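PDB 5DLL: aminopeptidase N from Francisella tularensis subsp. tularensis, which removes N-terminal amino acids from peptides as a zinc-dependent peptidase of the M1 family and probably helps to break down intracellular peptides. Local coordinates for residues Y466-T472 with E526-P532; I502-N508 with H557-N563; H817-A821 with S854-I860; N826-W830 with M841-L845. All blocks are in the same frame, centred on the assembly; numbering follows the deposited sequence.

Interaction 1 of 4, residues Y466-T472 with E526-P532; sequences YDASSQT and ENIAAKP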
loop_
_atom_site.group_PDB
_atom_site.type_symbol
_atom_site.label_atom_id
_atom_site.label_comp_id
_atom_site.label_asym_id
_atom_site.label_seq_id
_atom_site.Cartn_x
_atom_site.Cartn_y
_atom_site.Cartn_z
ATOM N N TYR A 466 -35.609 -23.231 -2.748
ATOM C CA TYR A 466 -36.588 -22.615 -3.644
ATOM C C TYR A 466 -37.922 -23.360 -3.592
ATOM O O TYR A 466 -37.965 -24.567 -3.336
ATOM C CB TYR A 466 -36.050 -22.586 -5.078
ATOM C CG TYR A 466 -36.956 -21.884 -6.074
ATOM C CD1 TYR A 466 -37.131 -20.501 -6.033
ATOM C CD2 TYR A 466 -37.634 -22.602 -7.059
ATOM C CE1 TYR A 466 -37.957 -19.855 -6.940
ATOM C CE2 TYR A 466 -38.461 -21.964 -7.971
ATOM C CZ TYR A 466 -38.621 -20.592 -7.909
ATOM O OH TYR A 466 -39.443 -19.955 -8.814
ATOM N N ASP A 467 -39.004 -22.619 -3.827
ATOM C CA ASP A 467 -40.353 -23.175 -3.879
ATOM C C ASP A 467 -40.969 -22.815 -5.233
ATOM O O ASP A 467 -41.177 -21.638 -5.537
ATOM C CB ASP A 467 -41.194 -22.618 -2.723
ATOM C CG ASP A 467 -42.309 -23.560 -2.296
ATOM O OD1 ASP A 467 -43.043 -24.060 -3.173
ATOM O OD2 ASP A 467 -42.454 -23.794 -1.078
ATOM N N ALA A 468 -41.246 -23.834 -6.045
ATOM C CA ALA A 468 -41.724 -23.637 -7.416
ATOM C C ALA A 468 -43.077 -22.933 -7.473
ATOM O O ALA A 468 -43.257 -21.986 -8.242
ATOM C CB ALA A 468 -41.804 -24.975 -8.141
ATOM N N SER A 469 -44.014 -23.394 -6.649
ATOM C CA SER A 469 -45.397 -22.913 -6.671
ATOM C C SER A 469 -45.548 -21.462 -6.217
ATOM O O SER A 469 -46.050 -20.621 -6.963
ATOM C CB SER A 469 -46.267 -23.804 -5.788
ATOM O OG SER A 469 -45.939 -23.647 -4.418
ATOM N N SER A 470 -45.113 -21.181 -4.990
ATOM C CA SER A 470 -45.294 -19.863 -4.376
ATOM C C SER A 470 -44.338 -18.794 -4.913
ATOM O O SER A 470 -44.513 -17.610 -4.615
ATOM C CB SER A 470 -45.139 -19.965 -2.859
ATOM O OG SER A 470 -43.859 -20.463 -2.518
ATOM N N GLN A 471 -43.328 -19.212 -5.681
ATOM C CA GLN A 471 -42.382 -18.295 -6.329
ATOM C C GLN A 471 -41.539 -17.533 -5.305
ATOM O O GLN A 471 -41.424 -16.306 -5.366
ATOM C CB GLN A 471 -43.114 -17.321 -7.264
ATOM C CG GLN A 471 -44.006 -18.002 -8.288
ATOM C CD GLN A 471 -44.746 -17.015 -9.168
ATOM O OE1 GLN A 471 -44.235 -15.942 -9.486
ATOM N NE2 GLN A 471 -45.958 -17.377 -9.569
ATOM N N THR A 472 -40.941 -18.279 -4.377
ATOM C CA THR A 472 -40.182 -17.700 -3.272
ATOM C C THR A 472 -38.807 -18.358 -3.112
ATOM O O THR A 472 -38.706 -19.576 -2.949
ATOM C CB THR A 472 -40.958 -17.818 -1.941
ATOM O OG1 THR A 472 -41.615 -19.091 -1.875
ATOM C CG2 THR A 472 -42.001 -16.712 -1.817
ATOM N N GLU A 526 -40.046 -12.917 -2.538
ATOM C CA GLU A 526 -41.293 -13.358 -3.160
ATOM C C GLU A 526 -41.357 -12.959 -4.634
ATOM O O GLU A 526 -40.560 -12.146 -5.107
ATOM C CB GLU A 526 -42.487 -12.782 -2.401
ATOM C CG GLU A 526 -42.580 -13.262 -0.961
ATOM C CD GLU A 526 -43.372 -12.319 -0.077
ATOM O OE1 GLU A 526 -44.399 -11.781 -0.543
ATOM O OE2 GLU A 526 -42.969 -12.120 1.089
ATOM N N ASN A 527 -42.309 -13.554 -5.350
ATOM C CA ASN A 527 -42.557 -13.260 -6.766
ATOM C C ASN A 527 -41.362 -13.544 -7.676
ATOM O O ASN A 527 -41.054 -12.761 -8.578
ATOM C CB ASN A 527 -43.028 -11.811 -6.943
ATOM C CG ASN A 527 -44.161 -11.453 -6.006
ATOM O OD1 ASN A 527 -43.951 -11.252 -4.809
ATOM N ND2 ASN A 527 -45.372 -11.372 -6.544
ATOM N N ILE A 528 -40.701 -14.673 -7.437
ATOM C CA ILE A 528 -39.577 -15.110 -8.257
ATOM C C ILE A 528 -40.033 -16.270 -9.138
ATOM O O ILE A 528 -40.153 -17.407 -8.678
ATOM C CB ILE A 528 -38.373 -15.522 -7.382
ATOM C CG1 ILE A 528 -37.958 -14.362 -6.461
ATOM C CG2 ILE A 528 -37.206 -15.981 -8.247
ATOM C CD1 ILE A 528 -37.716 -13.042 -7.167
ATOM N N ALA A 529 -40.285 -15.963 -10.408
ATOM C CA ALA A 529 -40.885 -16.914 -11.344
ATOM C C ALA A 529 -39.980 -18.097 -11.692
ATOM O O ALA A 529 -40.480 -19.164 -12.051
ATOM C CB ALA A 529 -41.312 -16.195 -12.618
ATOM N N ALA A 530 -38.664 -17.905 -11.594
ATOM C CA ALA A 530 -37.702 -18.932 -11.997
ATOM C C ALA A 530 -36.623 -19.145 -10.935
ATOM O O ALA A 530 -36.171 -18.184 -10.311
ATOM C CB ALA A 530 -37.066 -18.545 -13.322
ATOM N N LYS A 531 -36.217 -20.406 -10.744
ATOM C CA LYS A 531 -35.133 -20.768 -9.819
ATOM C C LYS A 531 -33.833 -20.065 -10.222
ATOM O O LYS A 531 -33.183 -20.473 -11.188
ATOM C CB LYS A 531 -34.916 -22.288 -9.797
ATOM C CG LYS A 531 -33.690 -22.745 -9.012
ATOM C CD LYS A 531 -33.612 -24.262 -8.924
ATOM C CE LYS A 531 -34.431 -24.810 -7.765
ATOM N NZ LYS A 531 -33.739 -24.639 -6.456
ATOM N N PRO A 532 -33.443 -19.013 -9.478
ATOM C CA PRO A 532 -32.334 -18.194 -9.920
ATOM C C PRO A 532 -30.999 -18.655 -9.351
ATOM O O PRO A 532 -30.959 -19.472 -8.427
ATOM C CB PRO A 532 -32.692 -16.827 -9.342
ATOM C CG PRO A 532 -33.386 -17.150 -8.055
ATOM C CD PRO A 532 -33.939 -18.551 -8.167
#
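The ring of Y466 takes the backbone of K531 on one face and the carbonyl oxygen of I528 at its edge. K531 CA stands 3.9 Å from the centroid of the Y466 ring, only 8° off the normal, a CH-pi contact. Beyond it the lysine chain, bent at its two outermost torsions, crosses the tyrosine and brings its NZ back to within 3.4 Å of Y466 CB. At the edge, the hydroxyl OH of Y466 donates to I528 O at 2.6 Å, so a face contact and an edge bond together hold the ring. With CG anti to the backbone N (chi1 -176°), the phenol extends across to the 526-532 loop.

I528 is gripped through its amide as well: its N donates to Q471 O at 2.7 Å, nearly straight at 177° but from above the carbonyl plane. Further along, T472 CG2 lies beside E526 CG at 3.6 Å, the two side chains pointing the same way.

The accepting carbonyl of Q471 belongs to a hairpin turn. Q471, with left-handed backbone angles, and T472 stand together opposite the single residue D467, a G1 beta bulge where strands 459-467 and 472-480 meet in the Ig-like domain.

Interaction 2 of 4, residues I502-N508 with H557-N563; sequences INPEGKN and HIVKYDN
H557 is bonded to N503 between the 502-508 turn and the end of helix 552-561: H557 NE2 donates to N503 O at 2.9 Å. The imidazole comes from well above the carbonyl plane, and the bond is bent, at 141°. A second pair of bonds, both weak, joins N508 to the chain leaving the helix: its ND2 donates to Y561 O at 3.2 Å, while its OD1 receives the amide N of N563. The turn itself is shaped by N503, whose OD1 accepts from the backbone N of G506 and, weakly, of K507, an Asx motif.

Aromatic contacts form the next group. G506, having no side chain, lays its CA over one face of the Y561 ring, 3.8 Å from the centroid, and E505 O lies over the same face. Y561 CD2 in turn covers a face of the H557 imidazole.

Apolar packing centres on I502. Its CG2, at the edge of the imidazole, meets Y561 CB at 3.8 Å, while CD1 lies 4.3 Å from I558 CG1 and 3.5 Å from D562 CB.

D562 is tied to S535 and R538, and N563 ND2 to E511. I502 pairs by backbone with V533 in strand 533-535, and I558 turns to S571 on helix 565-581. The contact sets helix 552-561, first of the C-terminal helical domain, against the turn between strands 495-502 and 508-516 of the Ig-like domain.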
loop_
_atom_site.group_PDB
_atom_site.type_symbol
_atom_site.label_atom_id
_atom_site.label_comp_id
_atom_site.label_asym_id
_atom_site.label_seq_id
_atom_site.Cartn_x
_atom_site.Cartn_y
_atom_site.Cartn_z
ATOM N N ILE A 502 -30.105 -13.634 -10.664
ATOM C CA ILE A 502 -30.063 -13.789 -12.111
ATOM C C ILE A 502 -30.937 -14.983 -12.499
ATOM O O ILE A 502 -30.625 -16.123 -12.156
ATOM C CB ILE A 502 -28.615 -13.997 -12.616
ATOM C CG1 ILE A 502 -27.642 -13.059 -11.889
ATOM C CG2 ILE A 502 -28.530 -13.771 -14.119
ATOM C CD1 ILE A 502 -26.192 -13.257 -12.282
ATOM N N ASN A 503 -32.040 -14.716 -13.193
ATOM C CA ASN A 503 -32.926 -15.783 -13.684
ATOM C C ASN A 503 -32.353 -16.425 -14.962
ATOM O O ASN A 503 -31.366 -15.923 -15.508
ATOM C CB ASN A 503 -34.357 -15.247 -13.883
ATOM C CG ASN A 503 -34.449 -14.148 -14.929
ATOM O OD1 ASN A 503 -33.448 -13.718 -15.500
ATOM N ND2 ASN A 503 -35.669 -13.681 -15.175
ATOM N N PRO A 504 -32.952 -17.540 -15.440
ATOM C CA PRO A 504 -32.392 -18.231 -16.617
ATOM C C PRO A 504 -32.339 -17.382 -17.892
ATOM O O PRO A 504 -31.570 -17.690 -18.804
ATOM C CB PRO A 504 -33.334 -19.424 -16.807
ATOM C CG PRO A 504 -33.966 -19.632 -15.473
ATOM C CD PRO A 504 -34.129 -18.255 -14.910
ATOM N N GLU A 505 -33.155 -16.331 -17.943
ATOM C CA GLU A 505 -33.119 -15.357 -19.032
ATOM C C GLU A 505 -31.799 -14.608 -19.030
ATOM O O GLU A 505 -31.175 -14.436 -20.073
ATOM C CB GLU A 505 -34.255 -14.332 -18.899
ATOM C CG GLU A 505 -35.660 -14.909 -18.796
ATOM C CD GLU A 505 -35.979 -15.864 -19.920
ATOM O OE1 GLU A 505 -35.565 -15.591 -21.064
ATOM O OE2 GLU A 505 -36.643 -16.887 -19.657
ATOM N N GLY A 506 -31.386 -14.166 -17.845
ATOM C CA GLY A 506 -30.187 -13.350 -17.686
ATOM C C GLY A 506 -30.449 -11.963 -17.121
ATOM O O GLY A 506 -29.510 -11.186 -16.935
ATOM N N LYS A 507 -31.715 -11.637 -16.858
ATOM C CA LYS A 507 -32.078 -10.353 -16.257
ATOM C C LYS A 507 -31.637 -10.320 -14.796
ATOM O O LYS A 507 -31.683 -11.343 -14.110
ATOM C CB LYS A 507 -33.580 -10.117 -16.366
ATOM N N ASN A 508 -31.209 -9.149 -14.329
ATOM C CA ASN A 508 -30.780 -8.986 -12.938
ATOM C C ASN A 508 -31.894 -8.432 -12.055
ATOM O O ASN A 508 -32.280 -7.268 -12.173
ATOM C CB ASN A 508 -29.540 -8.100 -12.846
ATOM C CG ASN A 508 -28.258 -8.882 -13.033
ATOM O OD1 ASN A 508 -27.328 -8.767 -12.240
ATOM N ND2 ASN A 508 -28.210 -9.698 -14.075
ATOM N N HIS A 557 -23.209 -19.169 -15.587
ATOM C CA HIS A 557 -24.330 -18.236 -15.737
ATOM C C HIS A 557 -23.996 -16.860 -15.140
ATOM O O HIS A 557 -24.348 -15.827 -15.713
ATOM C CB HIS A 557 -25.595 -18.809 -15.077
ATOM C CG HIS A 557 -26.866 -18.131 -15.498
ATOM N ND1 HIS A 557 -27.583 -18.519 -16.610
ATOM C CD2 HIS A 557 -27.551 -17.097 -14.951
ATOM C CE1 HIS A 557 -28.652 -17.750 -16.733
ATOM N NE2 HIS A 557 -28.654 -16.880 -15.740
ATOM N N ILE A 558 -23.314 -16.854 -13.994
ATOM C CA ILE A 558 -22.859 -15.609 -13.366
ATOM C C ILE A 558 -21.814 -14.925 -14.247
ATOM O O ILE A 558 -21.831 -13.708 -14.407
ATOM C CB ILE A 558 -22.296 -15.856 -11.945
ATOM C CG1 ILE A 558 -23.427 -16.278 -10.999
ATOM C CG2 ILE A 558 -21.620 -14.607 -11.394
ATOM C CD1 ILE A 558 -22.958 -16.807 -9.661
ATOM N N VAL A 559 -20.921 -15.716 -14.833
ATOM C CA VAL A 559 -19.912 -15.182 -15.751
ATOM C C VAL A 559 -20.554 -14.547 -16.991
ATOM O O VAL A 559 -20.042 -13.558 -17.519
ATOM C CB VAL A 559 -18.910 -16.280 -16.188
ATOM C CG1 VAL A 559 -17.982 -15.773 -17.290
ATOM C CG2 VAL A 559 -18.100 -16.769 -14.992
ATOM N N LYS A 560 -21.673 -15.110 -17.442
ATOM C CA LYS A 560 -22.323 -14.673 -18.679
ATOM C C LYS A 560 -23.243 -13.447 -18.519
ATOM O O LYS A 560 -23.181 -12.520 -19.332
ATOM C CB LYS A 560 -23.104 -15.844 -19.288
ATOM C CG LYS A 560 -23.536 -15.636 -20.731
ATOM C CD LYS A 560 -24.229 -16.875 -21.280
ATOM C CE LYS A 560 -24.938 -16.592 -22.596
ATOM N NZ LYS A 560 -23.986 -16.370 -23.716
ATOM N N TYR A 561 -24.081 -13.440 -17.478
ATOM C CA TYR A 561 -25.195 -12.479 -17.373
ATOM C C TYR A 561 -25.132 -11.458 -16.225
ATOM O O TYR A 561 -25.912 -10.502 -16.225
ATOM C CB TYR A 561 -26.524 -13.240 -17.260
ATOM C CG TYR A 561 -26.915 -14.024 -18.496
ATOM C CD1 TYR A 561 -27.276 -13.374 -19.675
ATOM C CD2 TYR A 561 -26.952 -15.419 -18.479
ATOM C CE1 TYR A 561 -27.645 -14.088 -20.804
ATOM C CE2 TYR A 561 -27.321 -16.140 -19.604
ATOM C CZ TYR A 561 -27.667 -15.470 -20.763
ATOM O OH TYR A 561 -28.032 -16.183 -21.882
ATOM N N ASP A 562 -24.238 -11.652 -15.255
ATOM C CA ASP A 562 -24.193 -10.791 -14.061
ATOM C C ASP A 562 -23.731 -9.367 -14.398
ATOM O O ASP A 562 -22.744 -9.180 -15.108
ATOM C CB ASP A 562 -23.266 -11.406 -12.999
ATOM C CG ASP A 562 -23.363 -10.714 -11.631
ATOM O OD1 ASP A 562 -24.003 -9.646 -11.509
ATOM O OD2 ASP A 562 -22.782 -11.249 -10.663
ATOM N N ASN A 563 -24.459 -8.374 -13.882
ATOM C CA ASN A 563 -24.068 -6.967 -14.008
ATOM C C ASN A 563 -22.712 -6.696 -13.363
ATOM O O ASN A 563 -21.891 -5.969 -13.924
ATOM C CB ASN A 563 -25.112 -6.045 -13.363
ATOM C CG ASN A 563 -26.350 -5.848 -14.227
ATOM O OD1 ASN A 563 -26.266 -5.770 -15.453
ATOM N ND2 ASN A 563 -27.507 -5.737 -13.583
#

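Interaction 3 of 4, residues H817-A821 with S854-I860; sequences HQVAA and SKNVFEI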
loop_
_atom_site.group_PDB
_atom_site.type_symbol
_atom_site.label_atom_id
_atom_site.label_comp_id
_atom_site.label_asym_id
_atom_site.label_seq_id
_atom_site.Cartn_x
_atom_site.Cartn_y
_atom_site.Cartn_z
ATOM N N HIS A 817 22.395 -7.292 6.667
ATOM C CA HIS A 817 21.663 -8.304 7.441
ATOM C C HIS A 817 20.158 -8.220 7.233
ATOM O O HIS A 817 19.461 -9.226 7.351
ATOM C CB HIS A 817 21.941 -8.176 8.944
ATOM C CG HIS A 817 23.395 -8.130 9.300
ATOM N ND1 HIS A 817 24.366 -8.797 8.585
ATOM C CD2 HIS A 817 24.036 -7.506 10.316
ATOM C CE1 HIS A 817 25.545 -8.573 9.136
ATOM N NE2 HIS A 817 25.373 -7.795 10.188
ATOM N N GLN A 818 19.651 -7.021 6.953
ATOM C CA GLN A 818 18.213 -6.829 6.756
ATOM C C GLN A 818 17.788 -7.519 5.472
ATOM O O GLN A 818 16.815 -8.265 5.458
ATOM C CB GLN A 818 17.851 -5.339 6.691
ATOM C CG GLN A 818 18.307 -4.502 7.884
ATOM C CD GLN A 818 17.810 -5.032 9.217
ATOM O OE1 GLN A 818 16.729 -5.614 9.306
ATOM N NE2 GLN A 818 18.600 -4.825 10.264
ATOM N N VAL A 819 18.552 -7.276 4.410
ATOM C CA VAL A 819 18.301 -7.847 3.089
ATOM C C VAL A 819 18.477 -9.363 3.100
ATOM O O VAL A 819 17.674 -10.090 2.505
ATOM C CB VAL A 819 19.238 -7.223 2.028
ATOM C CG1 VAL A 819 19.137 -7.953 0.694
ATOM C CG2 VAL A 819 18.916 -5.748 1.841
ATOM N N ALA A 820 19.524 -9.837 3.767
ATOM C CA ALA A 820 19.756 -11.278 3.907
ATOM C C ALA A 820 18.582 -11.971 4.611
ATOM O O ALA A 820 18.191 -13.080 4.242
ATOM C CB ALA A 820 21.055 -11.534 4.659
ATOM N N ALA A 821 18.021 -11.302 5.615
ATOM C CA ALA A 821 16.885 -11.829 6.367
ATOM C C ALA A 821 15.607 -11.880 5.526
ATOM O O ALA A 821 14.816 -12.821 5.650
ATOM C CB ALA A 821 16.657 -10.994 7.617
ATOM N N SER A 854 24.996 -13.566 11.023
ATOM C CA SER A 854 24.719 -12.490 11.963
ATOM C C SER A 854 23.607 -12.900 12.918
ATOM O O SER A 854 22.843 -13.829 12.640
ATOM C CB SER A 854 24.305 -11.221 11.214
ATOM O OG SER A 854 23.108 -11.424 10.472
ATOM N N LYS A 855 23.527 -12.198 14.043
ATOM C CA LYS A 855 22.489 -12.436 15.042
ATOM C C LYS A 855 21.099 -12.369 14.407
ATOM O O LYS A 855 20.299 -13.277 14.581
ATOM C CB LYS A 855 22.615 -11.416 16.180
ATOM C CG LYS A 855 21.504 -11.466 17.218
ATOM C CD LYS A 855 21.803 -10.537 18.386
ATOM C CE LYS A 855 20.539 -10.140 19.136
ATOM N NZ LYS A 855 19.621 -9.299 18.315
ATOM N N ASN A 856 20.839 -11.298 13.658
ATOM C CA ASN A 856 19.543 -11.065 13.000
ATOM C C ASN A 856 19.041 -12.292 12.227
ATOM O O ASN A 856 17.942 -12.796 12.481
ATOM C CB ASN A 856 19.657 -9.844 12.060
ATOM C CG ASN A 856 18.312 -9.387 11.499
ATOM O OD1 ASN A 856 17.249 -9.805 11.961
ATOM N ND2 ASN A 856 18.360 -8.512 10.496
ATOM N N VAL A 857 19.868 -12.768 11.302
ATOM C CA VAL A 857 19.547 -13.914 10.451
ATOM C C VAL A 857 19.467 -15.226 11.239
ATOM O O VAL A 857 18.578 -16.047 10.990
ATOM C CB VAL A 857 20.595 -14.059 9.324
ATOM C CG1 VAL A 857 20.424 -15.374 8.573
ATOM C CG2 VAL A 857 20.518 -12.868 8.376
ATOM N N PHE A 858 20.405 -15.428 12.168
ATOM C CA PHE A 858 20.406 -16.609 13.035
ATOM C C PHE A 858 19.103 -16.723 13.829
ATOM O O PHE A 858 18.568 -17.817 13.982
ATOM C CB PHE A 858 21.605 -16.585 14.003
ATOM C CG PHE A 858 21.699 -17.809 14.877
ATOM C CD1 PHE A 858 22.354 -18.949 14.430
ATOM C CD2 PHE A 858 21.111 -17.829 16.136
ATOM C CE1 PHE A 858 22.422 -20.086 15.221
ATOM C CE2 PHE A 858 21.175 -18.964 16.930
ATOM C CZ PHE A 858 21.831 -20.094 16.471
ATOM N N GLU A 859 18.603 -15.594 14.329
ATOM C CA GLU A 859 17.387 -15.559 15.154
ATOM C C GLU A 859 16.148 -15.925 14.340
ATOM O O GLU A 859 15.371 -16.797 14.729
ATOM C CB GLU A 859 17.189 -14.164 15.766
ATOM C CG GLU A 859 18.331 -13.678 16.655
ATOM C CD GLU A 859 18.052 -13.806 18.139
ATOM O OE1 GLU A 859 18.806 -14.532 18.822
ATOM O OE2 GLU A 859 17.088 -13.174 18.622
ATOM N N ILE A 860 15.976 -15.256 13.205
ATOM C CA ILE A 860 14.800 -15.447 12.358
ATOM C C ILE A 860 14.737 -16.879 11.814
ATOM O O ILE A 860 13.706 -17.544 11.925
ATOM C CB ILE A 860 14.767 -14.411 11.207
ATOM C CG1 ILE A 860 14.540 -13.007 11.781
ATOM C CG2 ILE A 860 13.665 -14.736 10.207
ATOM C CD1 ILE A 860 14.817 -11.880 10.809
#
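Two first torsions shape the contact: N856 holds CG anti to its backbone N (chi1 -171°), which carries ND2 to 3.4 Å from H817 O on the neighbouring helix, while H817 places CG beside its own backbone N, with its ring set against S854. The setting is a pair of nearly parallel helices in the C-terminal domain of ARM-repeat type. The segments 817-821 and 855-860 have axes 9.0 Å apart and cross at -23°.

S854 sits at the N-cap position of the second helix and covers the H817 imidazole. Its CB stands 3.5 Å from the ring centroid and 7° off the normal, a CH-pi contact over the face. The hydroxyl OG of S854 finds its main partner in D813, at the end of helix 800-815. The same residue also weakly receives H817 ND1 on its carbonyl, so D813 is bonded, once weakly, to both residues of the CH-pi pair.

Beside this, the amide of N856 lies across the bent side chain of Q818 at about a right angle, the two amide planes clearly tilted against each other. Toward the C-terminal ends of the two segments the contact becomes apolar, with small residues on the first helix letting branched ones approach. V857 CG2 lies 4.0 Å from A820 CB, and V857 also packs against I848 of helix 835-849. At the far end, the CD1 methyl of I860 meets A821 CB at 3.8 Å.

Interaction 4 of 4, residues N826-W830 with M841-L845; sequences NLMSW and MKNAL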
loop_
_atom_site.group_PDB
_atom_site.type_symbol
_atom_site.label_atom_id
_atom_site.label_comp_id
_atom_site.label_asym_id
_atom_site.label_seq_id
_atom_site.Cartn_x
_atom_site.Cartn_y
_atom_site.Cartn_z
ATOM N N ASN A 826 11.976 -16.557 1.807
ATOM C CA ASN A 826 11.764 -17.495 0.699
ATOM C C ASN A 826 11.813 -18.973 1.089
ATOM O O ASN A 826 11.283 -19.820 0.367
ATOM C CB ASN A 826 12.798 -17.251 -0.413
ATOM C CG ASN A 826 12.494 -16.014 -1.244
ATOM O OD1 ASN A 826 11.418 -15.891 -1.827
ATOM N ND2 ASN A 826 13.452 -15.104 -1.317
ATOM N N LEU A 827 12.465 -19.280 2.208
ATOM C CA LEU A 827 12.644 -20.660 2.672
ATOM C C LEU A 827 11.764 -21.024 3.869
ATOM O O LEU A 827 11.712 -22.189 4.255
ATOM C CB LEU A 827 14.116 -20.884 3.044
ATOM C CG LEU A 827 15.097 -20.881 1.869
ATOM C CD1 LEU A 827 16.513 -20.620 2.357
ATOM C CD2 LEU A 827 15.026 -22.189 1.090
ATOM N N MET A 828 11.058 -20.043 4.431
ATOM C CA MET A 828 10.389 -20.205 5.726
ATOM C C MET A 828 8.928 -20.668 5.630
ATOM O O MET A 828 8.243 -20.758 6.648
ATOM C CB MET A 828 10.479 -18.894 6.520
ATOM C CG MET A 828 11.883 -18.295 6.533
ATOM S SD MET A 828 12.207 -16.965 7.716
ATOM C CE MET A 828 10.646 -16.080 7.733
ATOM N N SER A 829 8.462 -20.977 4.418
ATOM C CA SER A 829 7.103 -21.498 4.204
ATOM C C SER A 829 7.011 -23.034 4.257
ATOM O O SER A 829 5.936 -23.595 4.075
ATOM C CB SER A 829 6.568 -21.010 2.857
ATOM O OG SER A 829 6.545 -19.599 2.813
ATOM N N TRP A 830 8.135 -23.696 4.517
ATOM C CA TRP A 830 8.247 -25.167 4.524
ATOM C C TRP A 830 7.062 -25.976 5.116
ATOM O O TRP A 830 6.838 -27.119 4.710
ATOM C CB TRP A 830 9.557 -25.569 5.224
ATOM C CG TRP A 830 9.632 -25.145 6.664
ATOM C CD1 TRP A 830 10.199 -24.005 7.159
ATOM C CD2 TRP A 830 9.116 -25.858 7.795
ATOM N NE1 TRP A 830 10.068 -23.966 8.529
ATOM C CE2 TRP A 830 9.403 -25.092 8.943
ATOM C CE3 TRP A 830 8.436 -27.072 7.947
ATOM C CZ2 TRP A 830 9.038 -25.507 10.228
ATOM C CZ3 TRP A 830 8.071 -27.479 9.221
ATOM C CH2 TRP A 830 8.374 -26.700 10.344
ATOM N N MET A 841 13.862 -27.410 2.053
ATOM C CA MET A 841 13.771 -26.049 2.582
ATOM C C MET A 841 14.369 -25.962 3.982
ATOM O O MET A 841 15.067 -25.005 4.296
ATOM C CB MET A 841 12.309 -25.579 2.620
ATOM C CG MET A 841 11.716 -25.240 1.260
ATOM S SD MET A 841 9.996 -24.705 1.369
ATOM C CE MET A 841 9.548 -24.685 -0.356
ATOM N N LYS A 842 14.077 -26.955 4.823
ATOM C CA LYS A 842 14.620 -27.005 6.183
ATOM C C LYS A 842 16.132 -27.201 6.170
ATOM O O LYS A 842 16.852 -26.470 6.841
ATOM C CB LYS A 842 13.956 -28.116 6.999
ATOM C CG LYS A 842 12.485 -27.865 7.279
ATOM C CD LYS A 842 11.926 -28.820 8.323
ATOM C CE LYS A 842 12.335 -28.415 9.730
ATOM N NZ LYS A 842 11.476 -29.060 10.759
ATOM N N ASN A 843 16.608 -28.184 5.409
ATOM C CA ASN A 843 18.046 -28.366 5.194
ATOM C C ASN A 843 18.728 -27.036 4.897
ATOM O O ASN A 843 19.766 -26.722 5.475
ATOM C CB ASN A 843 18.316 -29.318 4.027
ATOM C CG ASN A 843 17.922 -30.750 4.326
ATOM O OD1 ASN A 843 17.550 -31.086 5.446
ATOM N ND2 ASN A 843 17.998 -31.604 3.313
ATOM N N ALA A 844 18.126 -26.262 3.998
ATOM C CA ALA A 844 18.645 -24.946 3.621
ATOM C C ALA A 844 18.605 -23.947 4.775
ATOM O O ALA A 844 19.528 -23.155 4.930
ATOM C CB ALA A 844 17.887 -24.396 2.415
ATOM N N LEU A 845 17.536 -23.970 5.566
ATOM C CA LEU A 845 17.465 -23.136 6.767
ATOM C C LEU A 845 18.520 -23.554 7.796
ATOM O O LEU A 845 19.184 -22.706 8.384
ATOM C CB LEU A 845 16.068 -23.191 7.394
ATOM C CG LEU A 845 14.960 -22.462 6.627
ATOM C CD1 LEU A 845 13.616 -22.680 7.308
ATOM C CD2 LEU A 845 15.261 -20.975 6.497
#
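The ammonium nitrogen NZ of K842 lies over one face of the W830 indole, 4.2 Å from the centroid of the six-membered ring and 24° off its normal, a cation-pi contact. The aliphatic part of the same lysine shares that face: K842 CD is 4.1 Å from the centroid of the W830 six-membered ring, and CG lies nearer the rim. A bend at chi3 (78°) turns the end of the chain along the indole. The indole's own polar atom, NE1, donates to S864 O of helix 855-866, so the ring is pinned by a hydrogen bond while the lysine lies on its face.

Around this cation-pi pair the packing is apolar. L845 crosses W830 at about a right angle, with its CD1 at 3.7 Å from W830 CD1. M841, extended beyond CG, runs its SD to 3.6 Å from W830 CA. L827 fills the other end: its CB meets L845 CD2 at 3.6 Å and its CD2 meets A844 CB at 3.8 Å. The side chain of A844 also comes within about 3 Å, nearest atoms, of a bound phosphate ion, probably from the crystallisation liquor.

L827 packs further onto Y802 and M805 of helix 800-815, and M828 onto helix 855-866. The chain linking helix 817-824 to helix 835-849 thus folds back on the helix it leads into, a compact inter-helix connection buried within an alpha-helical domain of ARM-repeat type.

The four contacts form two pairs. Interactions 1 and 2 have centres 16 Å apart and touch where A530 and P532 meet P504 and I502. Their segments alternate along the chain, so the two contacts interlock in sequence, interaction 1 within the Ig-like domain and interaction 2 joining that domain to the first helix of the helical domain. Interactions 3 and 4, with centres 14 Å apart, belong wholly to that helical domain: interaction 4 falls within the chain span bracketed by interaction 3, and I860 packs on M828 between them. Interactions 2 and 3 lie about 53 Å apart, centre to centre, on opposite sides of the chain's centre. All four are structural, away from the zinc site.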